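Glyco_hydro_cc domain-containing protein (Pseudomonas viridiflava, PDB 6UAV) probably cleaves beta-1,3-glucan within its chains, as an endo-beta-1,3-glucanase of glycoside hydrolase family GH128 built on a TIM barrel. Local coordinates at residues A[182-187]-A[224-229]; A[96-101]-A[137-142]; A[186-191]-A[235-240]. One frame throughout, in Å; residues are numbered along the deposited sequence.

Contact 1 of 3, residues A[182-187]-A[224-229]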
loop_
_atom_site.group_PDB
_atom_site.type_symbol
_atom_site.label_atom_id
_atom_site.label_comp_id
_atom_site.label_asym_id
_atom_site.label_seq_id
_atom_site.Cartn_x
_atom_site.Cartn_y
_atom_site.Cartn_z
ATOM N N VAL A 182 -0.162 -4.765 2.937
ATOM C CA VAL A 182 -0.320 -5.171 1.524
ATOM C C VAL A 182 -1.049 -4.003 0.863
ATOM O O VAL A 182 -2.287 -3.948 0.959
ATOM C CB VAL A 182 -1.082 -6.502 1.434
ATOM C CG1 VAL A 182 -1.417 -6.813 -0.007
ATOM C CG2 VAL A 182 -0.317 -7.672 2.078
ATOM N N THR A 183 -0.312 -3.095 0.212
ATOM C CA THR A 183 -0.855 -1.737 -0.052
ATOM C C THR A 183 -1.462 -1.623 -1.448
ATOM O O THR A 183 -1.970 -0.567 -1.799
ATOM C CB THR A 183 0.230 -0.688 0.222
ATOM O OG1 THR A 183 1.374 -1.038 -0.558
ATOM C CG2 THR A 183 0.568 -0.645 1.691
ATOM N N GLU A 184 -1.378 -2.682 -2.232
ATOM C CA GLU A 184 -2.149 -2.841 -3.480
ATOM C C GLU A 184 -2.430 -4.332 -3.632
ATOM O O GLU A 184 -1.485 -5.179 -3.592
ATOM C CB GLU A 184 -1.445 -2.418 -4.772
ATOM C CG GLU A 184 -0.986 -0.976 -4.783
ATOM C CD GLU A 184 -0.268 -0.544 -6.028
ATOM O OE1 GLU A 184 -0.342 -1.242 -7.088
ATOM O OE2 GLU A 184 0.444 0.515 -5.959
ATOM N N PHE A 185 -3.701 -4.673 -3.822
ATOM C CA PHE A 185 -4.080 -6.046 -4.221
ATOM C C PHE A 185 -5.429 -6.053 -4.907
ATOM O O PHE A 185 -6.229 -5.142 -4.775
ATOM C CB PHE A 185 -4.078 -7.034 -3.060
ATOM C CG PHE A 185 -5.175 -6.898 -2.057
ATOM C CD1 PHE A 185 -5.285 -5.778 -1.269
ATOM C CD2 PHE A 185 -6.157 -7.879 -1.960
ATOM C CE1 PHE A 185 -6.308 -5.637 -0.343
ATOM C CE2 PHE A 185 -7.153 -7.767 -1.014
ATOM C CZ PHE A 185 -7.242 -6.638 -0.231
ATOM N N ALA A 186 -5.561 -7.069 -5.741
ATOM C CA ALA A 186 -6.766 -7.442 -6.506
ATOM C C ALA A 186 -6.351 -8.708 -7.226
ATOM O O ALA A 186 -5.120 -8.987 -7.263
ATOM C CB ALA A 186 -7.104 -6.309 -7.445
ATOM N N ASN A 187 -7.262 -9.436 -7.860
ATOM C CA ASN A 187 -6.791 -10.508 -8.752
ATOM C C ASN A 187 -7.038 -10.163 -10.214
ATOM O O ASN A 187 -8.194 -10.110 -10.631
ATOM C CB ASN A 187 -7.435 -11.845 -8.403
ATOM C CG ASN A 187 -6.667 -13.016 -8.986
ATOM O OD1 ASN A 187 -6.091 -12.915 -10.088
ATOM N ND2 ASN A 187 -6.627 -14.105 -8.220
ATOM N N ALA A 224 -4.790 -2.523 1.283
ATOM C CA ALA A 224 -5.505 -1.558 0.470
ATOM C C ALA A 224 -5.817 -2.157 -0.883
ATOM O O ALA A 224 -4.904 -2.552 -1.621
ATOM C CB ALA A 224 -4.672 -0.333 0.329
ATOM N N TRP A 225 -7.107 -2.151 -1.175
ATOM C CA TRP A 225 -7.611 -2.653 -2.466
ATOM C C TRP A 225 -7.264 -1.676 -3.587
ATOM O O TRP A 225 -7.484 -0.430 -3.445
ATOM C CB TRP A 225 -9.120 -2.927 -2.382
ATOM C CG TRP A 225 -9.697 -3.502 -3.635
ATOM C CD1 TRP A 225 -10.232 -2.843 -4.701
ATOM C CD2 TRP A 225 -9.717 -4.892 -3.971
ATOM N NE1 TRP A 225 -10.617 -3.730 -5.673
ATOM C CE2 TRP A 225 -10.331 -5.008 -5.235
ATOM C CE3 TRP A 225 -9.339 -6.042 -3.283
ATOM C CZ2 TRP A 225 -10.449 -6.238 -5.881
ATOM C CZ3 TRP A 225 -9.544 -7.267 -3.884
ATOM C CH2 TRP A 225 -10.067 -7.357 -5.173
ATOM N N PHE A 226 -6.905 -2.223 -4.738
ATOM C CA PHE A 226 -6.722 -1.443 -5.980
ATOM C C PHE A 226 -7.951 -1.698 -6.867
ATOM O O PHE A 226 -8.101 -2.822 -7.338
ATOM C CB PHE A 226 -5.425 -1.820 -6.687
ATOM C CG PHE A 226 -5.096 -0.859 -7.780
ATOM C CD1 PHE A 226 -5.657 -1.039 -9.021
ATOM C CD2 PHE A 226 -4.376 0.300 -7.541
ATOM C CE1 PHE A 226 -5.436 -0.140 -10.036
ATOM C CE2 PHE A 226 -4.132 1.208 -8.550
ATOM C CZ PHE A 226 -4.656 0.963 -9.797
ATOM N N THR A 227 -8.846 -0.710 -7.072
ATOM C CA THR A 227 -8.749 0.693 -6.664
ATOM C C THR A 227 -10.139 1.340 -6.607
ATOM O O THR A 227 -11.165 0.632 -6.717
ATOM C CB THR A 227 -7.888 1.493 -7.655
ATOM O OG1 THR A 227 -7.673 2.856 -7.262
ATOM C CG2 THR A 227 -8.484 1.470 -9.053
ATOM N N GLY A 228 -10.203 2.659 -6.408
ATOM C CA GLY A 228 -11.510 3.351 -6.355
ATOM C C GLY A 228 -12.230 3.239 -7.698
ATOM O O GLY A 228 -13.319 2.702 -7.796
ATOM N N ARG A 229 -11.621 3.751 -8.737
ATOM C CA ARG A 229 -12.138 3.687 -10.104
ATOM C C ARG A 229 -11.013 3.499 -11.079
ATOM O O ARG A 229 -9.950 4.129 -10.898
ATOM C CB ARG A 229 -12.740 5.036 -10.540
ATOM C CG ARG A 229 -13.824 5.550 -9.635
ATOM C CD ARG A 229 -14.297 6.897 -10.155
ATOM N NE ARG A 229 -15.448 7.173 -9.346
ATOM C CZ ARG A 229 -15.432 7.787 -8.179
ATOM N NH1 ARG A 229 -16.573 7.921 -7.522
ATOM N NH2 ARG A 229 -14.297 8.232 -7.665
#

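Contact 2 of 3, residues A[96-101]-A[137-142]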
loop_
_atom_site.group_PDB
_atom_site.type_symbol
_atom_site.label_atom_id
_atom_site.label_comp_id
_atom_site.label_asym_id
_atom_site.label_seq_id
_atom_site.Cartn_x
_atom_site.Cartn_y
_atom_site.Cartn_z
ATOM N N GLN A 96 21.288 -0.136 -4.219
ATOM C CA GLN A 96 22.187 0.933 -3.731
ATOM C C GLN A 96 21.427 2.257 -3.653
ATOM O O GLN A 96 21.650 3.042 -2.683
ATOM C CB GLN A 96 23.447 1.011 -4.570
ATOM C CG GLN A 96 24.384 -0.172 -4.318
ATOM C CD GLN A 96 25.128 -0.165 -3.008
ATOM O OE1 GLN A 96 25.053 0.800 -2.249
ATOM N NE2 GLN A 96 25.849 -1.252 -2.721
ATOM N N ALA A 97 20.625 2.569 -4.677
ATOM C CA ALA A 97 19.934 3.882 -4.685
ATOM C C ALA A 97 19.010 3.923 -3.481
ATOM O O ALA A 97 18.930 4.960 -2.764
ATOM C CB ALA A 97 19.247 4.114 -6.004
ATOM N N ALA A 98 18.350 2.809 -3.135
ATOM C CA ALA A 98 17.441 2.818 -1.982
ATOM C C ALA A 98 18.247 2.926 -0.700
ATOM O O ALA A 98 17.838 3.645 0.226
ATOM C CB ALA A 98 16.502 1.623 -2.012
ATOM N N ALA A 99 19.366 2.202 -0.597
ATOM C CA ALA A 99 20.255 2.328 0.566
ATOM C C ALA A 99 20.686 3.799 0.723
ATOM O O ALA A 99 20.731 4.258 1.850
ATOM C CB ALA A 99 21.457 1.384 0.463
ATOM N N GLN A 100 21.041 4.476 -0.375
ATOM C CA GLN A 100 21.486 5.894 -0.307
ATOM C C GLN A 100 20.357 6.788 0.256
ATOM O O GLN A 100 20.639 7.727 1.063
ATOM C CB GLN A 100 21.957 6.371 -1.690
ATOM C CG GLN A 100 22.445 7.821 -1.749
ATOM C CD GLN A 100 23.289 8.065 -2.988
ATOM O OE1 GLN A 100 23.350 7.266 -3.903
ATOM N NE2 GLN A 100 23.951 9.187 -3.079
ATOM N N LEU A 101 19.116 6.581 -0.144
ATOM C CA LEU A 101 17.951 7.365 0.357
ATOM C C LEU A 101 17.714 7.067 1.836
ATOM O O LEU A 101 17.197 7.915 2.550
ATOM C CB LEU A 101 16.720 7.049 -0.499
ATOM C CG LEU A 101 15.418 7.733 -0.091
ATOM C CD1 LEU A 101 15.539 9.236 -0.201
ATOM C CD2 LEU A 101 14.252 7.234 -0.908
ATOM N N ASP A 137 17.441 -8.543 -0.334
ATOM C CA ASP A 137 18.755 -9.018 0.136
ATOM C C ASP A 137 19.817 -7.968 -0.195
ATOM O O ASP A 137 20.662 -7.633 0.686
ATOM C CB ASP A 137 19.114 -10.367 -0.448
ATOM C CG ASP A 137 18.386 -11.547 0.161
ATOM O OD1 ASP A 137 17.663 -11.338 1.211
ATOM O OD2 ASP A 137 18.588 -12.658 -0.384
ATOM N N ALA A 138 19.810 -7.506 -1.435
ATOM C CA ALA A 138 20.840 -6.572 -1.913
ATOM C C ALA A 138 20.716 -5.239 -1.180
ATOM O O ALA A 138 21.765 -4.639 -0.851
ATOM C CB ALA A 138 20.710 -6.398 -3.387
ATOM N N PHE A 139 19.479 -4.764 -0.968
ATOM C CA PHE A 139 19.237 -3.486 -0.253
ATOM C C PHE A 139 19.740 -3.609 1.180
ATOM O O PHE A 139 20.491 -2.707 1.640
ATOM C CB PHE A 139 17.724 -3.199 -0.298
ATOM C CG PHE A 139 17.246 -2.179 0.680
ATOM C CD1 PHE A 139 17.677 -0.865 0.612
ATOM C CD2 PHE A 139 16.419 -2.561 1.716
ATOM C CE1 PHE A 139 17.255 0.053 1.553
ATOM C CE2 PHE A 139 15.987 -1.642 2.661
ATOM C CZ PHE A 139 16.396 -0.325 2.560
ATOM N N TYR A 140 19.434 -4.705 1.855
ATOM C CA TYR A 140 19.955 -4.946 3.219
ATOM C C TYR A 140 21.498 -4.960 3.207
ATOM O O TYR A 140 22.145 -4.302 4.021
ATOM C CB TYR A 140 19.442 -6.281 3.759
ATOM C CG TYR A 140 18.215 -6.219 4.635
ATOM C CD1 TYR A 140 16.950 -6.149 4.054
ATOM C CD2 TYR A 140 18.301 -6.303 6.010
ATOM C CE1 TYR A 140 15.800 -6.183 4.811
ATOM C CE2 TYR A 140 17.155 -6.324 6.785
ATOM C CZ TYR A 140 15.918 -6.271 6.175
ATOM O OH TYR A 140 14.780 -6.275 6.909
ATOM N N ALA A 141 22.114 -5.619 2.230
ATOM C CA ALA A 141 23.587 -5.730 2.171
ATOM C C ALA A 141 24.202 -4.347 1.875
ATOM O O ALA A 141 25.269 -4.065 2.415
ATOM C CB ALA A 141 23.943 -6.763 1.136
ATOM N N ALA A 142 23.540 -3.537 1.029
ATOM C CA ALA A 142 24.045 -2.202 0.645
ATOM C C ALA A 142 23.970 -1.299 1.871
ATOM O O ALA A 142 24.931 -0.587 2.203
ATOM C CB ALA A 142 23.261 -1.633 -0.486
HETATM O O HOH W 1 26.072 1.119 0.447
#

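Contact 3 of 3, residues A[186-191]-A[235-240]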
loop_
_atom_site.group_PDB
_atom_site.type_symbol
_atom_site.label_atom_id
_atom_site.label_comp_id
_atom_site.label_asym_id
_atom_site.label_seq_id
_atom_site.Cartn_x
_atom_site.Cartn_y
_atom_site.Cartn_z
ATOM N N ALA A 186 -5.561 -7.069 -5.741
ATOM C CA ALA A 186 -6.766 -7.442 -6.506
ATOM C C ALA A 186 -6.351 -8.708 -7.226
ATOM O O ALA A 186 -5.120 -8.987 -7.263
ATOM C CB ALA A 186 -7.104 -6.309 -7.445
ATOM N N ASN A 187 -7.262 -9.436 -7.860
ATOM C CA ASN A 187 -6.791 -10.508 -8.752
ATOM C C ASN A 187 -7.038 -10.163 -10.214
ATOM O O ASN A 187 -8.194 -10.110 -10.631
ATOM C CB ASN A 187 -7.435 -11.845 -8.403
ATOM C CG ASN A 187 -6.667 -13.016 -8.986
ATOM O OD1 ASN A 187 -6.091 -12.915 -10.088
ATOM N ND2 ASN A 187 -6.627 -14.105 -8.220
ATOM N N TRP A 188 -5.956 -9.970 -10.961
ATOM C CA TRP A 188 -5.958 -9.600 -12.390
ATOM C C TRP A 188 -5.434 -10.742 -13.238
ATOM O O TRP A 188 -5.021 -10.507 -14.384
ATOM C CB TRP A 188 -5.134 -8.322 -12.566
ATOM C CG TRP A 188 -5.792 -7.088 -12.021
ATOM C CD1 TRP A 188 -6.843 -6.977 -11.149
ATOM C CD2 TRP A 188 -5.347 -5.746 -12.279
ATOM N NE1 TRP A 188 -7.112 -5.649 -10.889
ATOM C CE2 TRP A 188 -6.223 -4.875 -11.601
ATOM C CE3 TRP A 188 -4.325 -5.219 -13.080
ATOM C CZ2 TRP A 188 -6.037 -3.486 -11.626
ATOM C CZ3 TRP A 188 -4.200 -3.845 -13.171
ATOM C CH2 TRP A 188 -5.038 -3.000 -12.448
ATOM N N HIS A 189 -5.534 -11.991 -12.775
ATOM C CA HIS A 189 -5.141 -13.134 -13.635
ATOM C C HIS A 189 -5.868 -13.047 -14.982
ATOM O O HIS A 189 -7.070 -12.869 -15.001
ATOM C CB HIS A 189 -5.481 -14.458 -12.968
ATOM C CG HIS A 189 -4.744 -15.619 -13.503
ATOM N ND1 HIS A 189 -3.521 -15.961 -12.946
ATOM C CD2 HIS A 189 -5.038 -16.521 -14.471
ATOM C CE1 HIS A 189 -3.116 -17.095 -13.500
ATOM N NE2 HIS A 189 -4.018 -17.460 -14.491
ATOM N N THR A 190 -5.126 -13.156 -16.070
ATOM C CA THR A 190 -5.615 -12.919 -17.440
ATOM C C THR A 190 -5.432 -14.165 -18.327
ATOM O O THR A 190 -6.236 -14.401 -19.286
ATOM C CB THR A 190 -4.895 -11.686 -18.002
ATOM O OG1 THR A 190 -5.354 -10.586 -17.211
ATOM C CG2 THR A 190 -5.192 -11.464 -19.471
ATOM N N LEU A 191 -4.373 -14.929 -18.123
ATOM C CA LEU A 191 -4.071 -16.076 -19.021
ATOM C C LEU A 191 -5.258 -17.035 -19.091
ATOM O O LEU A 191 -6.001 -17.251 -18.072
ATOM C CB LEU A 191 -2.829 -16.805 -18.527
ATOM C CG LEU A 191 -1.512 -16.054 -18.680
ATOM C CD1 LEU A 191 -0.401 -16.922 -18.118
ATOM C CD2 LEU A 191 -1.228 -15.807 -20.153
ATOM N N HIS A 235 -11.145 -6.559 -15.145
ATOM C CA HIS A 235 -11.248 -7.492 -14.000
ATOM C C HIS A 235 -12.337 -7.037 -13.033
ATOM O O HIS A 235 -12.441 -7.567 -11.973
ATOM C CB HIS A 235 -9.851 -7.680 -13.375
ATOM C CG HIS A 235 -8.860 -8.170 -14.379
ATOM N ND1 HIS A 235 -8.978 -9.368 -15.056
ATOM C CD2 HIS A 235 -7.766 -7.547 -14.870
ATOM C CE1 HIS A 235 -7.968 -9.474 -15.927
ATOM N NE2 HIS A 235 -7.205 -8.372 -15.795
ATOM N N PHE A 236 -13.040 -5.955 -13.324
ATOM C CA PHE A 236 -14.098 -5.461 -12.407
ATOM C C PHE A 236 -13.498 -5.104 -11.049
ATOM O O PHE A 236 -14.068 -5.487 -10.061
ATOM C CB PHE A 236 -15.175 -6.533 -12.272
ATOM C CG PHE A 236 -15.816 -6.914 -13.578
ATOM C CD1 PHE A 236 -15.246 -7.858 -14.415
ATOM C CD2 PHE A 236 -16.971 -6.270 -13.985
ATOM C CE1 PHE A 236 -15.837 -8.181 -15.637
ATOM C CE2 PHE A 236 -17.546 -6.604 -15.200
ATOM C CZ PHE A 236 -16.977 -7.560 -16.017
ATOM N N SER A 237 -12.406 -4.340 -11.029
ATOM C CA SER A 237 -11.610 -3.974 -9.832
ATOM C C SER A 237 -12.101 -2.681 -9.147
ATOM O O SER A 237 -11.720 -2.446 -8.001
ATOM C CB SER A 237 -10.133 -3.877 -10.227
ATOM O OG SER A 237 -9.301 -4.314 -9.167
ATOM N N SER A 238 -12.986 -1.912 -9.773
ATOM C CA SER A 238 -13.460 -0.605 -9.216
ATOM C C SER A 238 -14.422 -0.778 -8.022
ATOM O O SER A 238 -15.420 -1.539 -8.124
ATOM C CB SER A 238 -14.110 0.269 -10.287
ATOM O OG SER A 238 -13.165 0.623 -11.300
ATOM N N LEU A 239 -14.193 -0.012 -6.950
ATOM C CA LEU A 239 -15.089 0.054 -5.779
ATOM C C LEU A 239 -16.134 1.177 -5.913
ATOM O O LEU A 239 -17.134 1.112 -5.198
ATOM C CB LEU A 239 -14.272 0.323 -4.532
ATOM C CG LEU A 239 -13.166 -0.660 -4.182
ATOM C CD1 LEU A 239 -12.404 -0.118 -3.007
ATOM C CD2 LEU A 239 -13.685 -2.045 -3.868
ATOM N N LEU A 240 -15.926 2.114 -6.828
ATOM C CA LEU A 240 -16.750 3.351 -6.975
ATOM C C LEU A 240 -17.166 3.505 -8.443
ATOM O O LEU A 240 -16.436 3.063 -9.358
ATOM C CB LEU A 240 -15.960 4.583 -6.522
ATOM C CG LEU A 240 -15.675 4.649 -5.026
ATOM C CD1 LEU A 240 -14.518 5.585 -4.726
ATOM C CD2 LEU A 240 -16.939 4.985 -4.207
#

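Contact 1 of 3, residues A[182-187]-A[224-229]
Phe185 and Trp225 meet at the mouth of the TIM barrel, where the seventh and eighth parallel strands, 180-185 and 220-225, end side by side. The pairing begins with Ala224 N donating to Val182 O (2.9 Å), continues with a weak bond from Phe185 N to Ala224 O, and closes with Phe226 N bonded to Phe185 O at 3.0 Å. Ala224 suits its place because it is small: Ala224 CB lies 3.4 Å from Thr183 O.

Trp225 does most of the side-chain work. From CB the chain swings CG opposite the backbone N (chi1 -177°), which lays the indole beside the other strand end. CD2 lies under Phe185 O, which sits over one face of the indole. CE3 touches Phe185 CE2 at 3.6 Å, the edge of the indole pointing at the phenyl face in a T-shaped pair whose planes stand at 78°. Farther out, CH2 lies 3.6 Å from Ala186 CA, whose C-H forms a CH-pi contact over the six-membered ring. CZ2 meets Ala186 CB at 3.7 Å. NE1 bonds beyond the pair to Ser237 O, while helix 200-216 backs the indole through Gln203 and Met207.

The CB of Glu184 points away from the other segment, and its carboxylate bonds Tyr162 and Trp31; it stands at the end of the seventh strand, where clan GH-A glycosidases carry the nucleophile, and is probably an active-site residue. Past Trp225 the chain kinks through a cis peptide between Phe226 and Thr227, and Thr227 CB lies over the centre of the Phe226 ring.

Contact 2 of 3, residues A[96-101]-A[137-142]
Ala99 and Ala142 touch methyl to methyl, CB to CB at 3.6 Å, where helix 95-112 leans on helix 132-146 round the outside of the TIM barrel. The axes of segments 96-101 and 137-142 approach to 8.3 Å and cross at -47°, a close approach that alanine allows because its one-carbon side chain lets the backbones come near. Ala142 gives up more surface than any other residue of the two segments.

The tight part consists of this pair and, inward of it, Phe139. Its chi1 of 164° turns the ring away from its own N and across to the other helix, where it presents an edge rather than a face. CE1 comes 3.7 Å from Ala99 N, which lies close to the ring plane, while CD1 rests 3.8 Å from Ala98 CB. The flat ring suits its place because its thin edge can lie along the backbone of the other helix.

Toward solvent the contact changes character. Gln96 starts out pointing away, but its chain bends at chi2 (-73°) and folds the amide back over Ala142, so that NE2 stands 3.4 Å from Ala142 CB. The amide then works in two ways: its flat group covers the methyl, and its oxygen takes part in a water bridge. One water donates to both Gln96 OE1 (2.9 Å) and Ala142 O (2.7 Å), linking the helices by a solvent-mediated polar connection at an otherwise apolar interface.

Behind the contact, Phe139 meets Trp102 edge-to-face and the ring of Trp135, and touches Pro152 in the loop before strand 156-161; these two helices follow the fourth and fifth barrel strands, with strand 115-121 between them in the chain.

Contact 3 of 3, residues A[186-191]-A[235-240]
His235 lies against Trp188, joining the loops after strands 180-185 and 220-225, the seventh and eighth, at the C-terminal end of the TIM barrel, where such barrels carry their active sites. The imidazole and the five-membered ring of the indole form an offset stack, with centroids 4.8 Å apart and planes inclined by 25°. CD2 of His235 makes the nearest ring contact, 3.5 Å from Trp188 CG. The imidazole also covers the start of the tryptophan chain, for Trp188 CA lies over the centre of its face, 3.7 Å from the centroid, in a CH-pi contact. At the imidazole edge, Thr190 OG1 comes 3.1 Å from His235 CE1.

At the edge of that same five-membered ring, NE1 donates to Ser237 OG over 3.1 Å, nearly straight at 171° and with the oxygen in the ring plane. The in-plane bond probably helps fix the rotation of the indole about its chain. Ser237 OG also rests 3.4 Å from Ala186 CB. Trp188 thus uses both properties of its type, a broad face for the histidine and an N-H at its edge for the serine.

A second shell shapes the backbone behind them. Asn187 OD1 accepts from His189 N at 2.9 Å in an Asx turn, and Thr190 OG1 donates to Trp188 O at 2.8 Å. His189, whose CB points away from the other segment, is bonded through its ring nitrogens to Asp163 and Asp193.

Partners farther out define the hydrogen-bonding roles. His235 ND1 bonds to the carbonyl of Ile197, which can only accept, so this nitrogen should carry a proton. Ser237 OG likewise faces the carbonyl of Phe226 while accepting from Trp188 NE1, implying that the hydroxyl receives one N-H and gives its own hydrogen onward.

In the fold
Following the chain from the N terminus, contact 2 comes first: helix 95-112 leads through strand 115-121 to helix 132-146, and the contact brings these two outer helices together. It is complete before the others open, and its centre lies about 27 Å from that of contact 1. Contacts 1 and 3 share Ala186 and Asn187, and their loops start from the same part of the chain: contact 1 closes the beta-alpha-beta unit through helix 200-216, and contact 3 reaches onward to the loop before helix 248-255. A probable hydrogen bond between Gly228 O and Leu240 N, 2.8 Å apart, also ties the chain just past strand 220-225 to that loop.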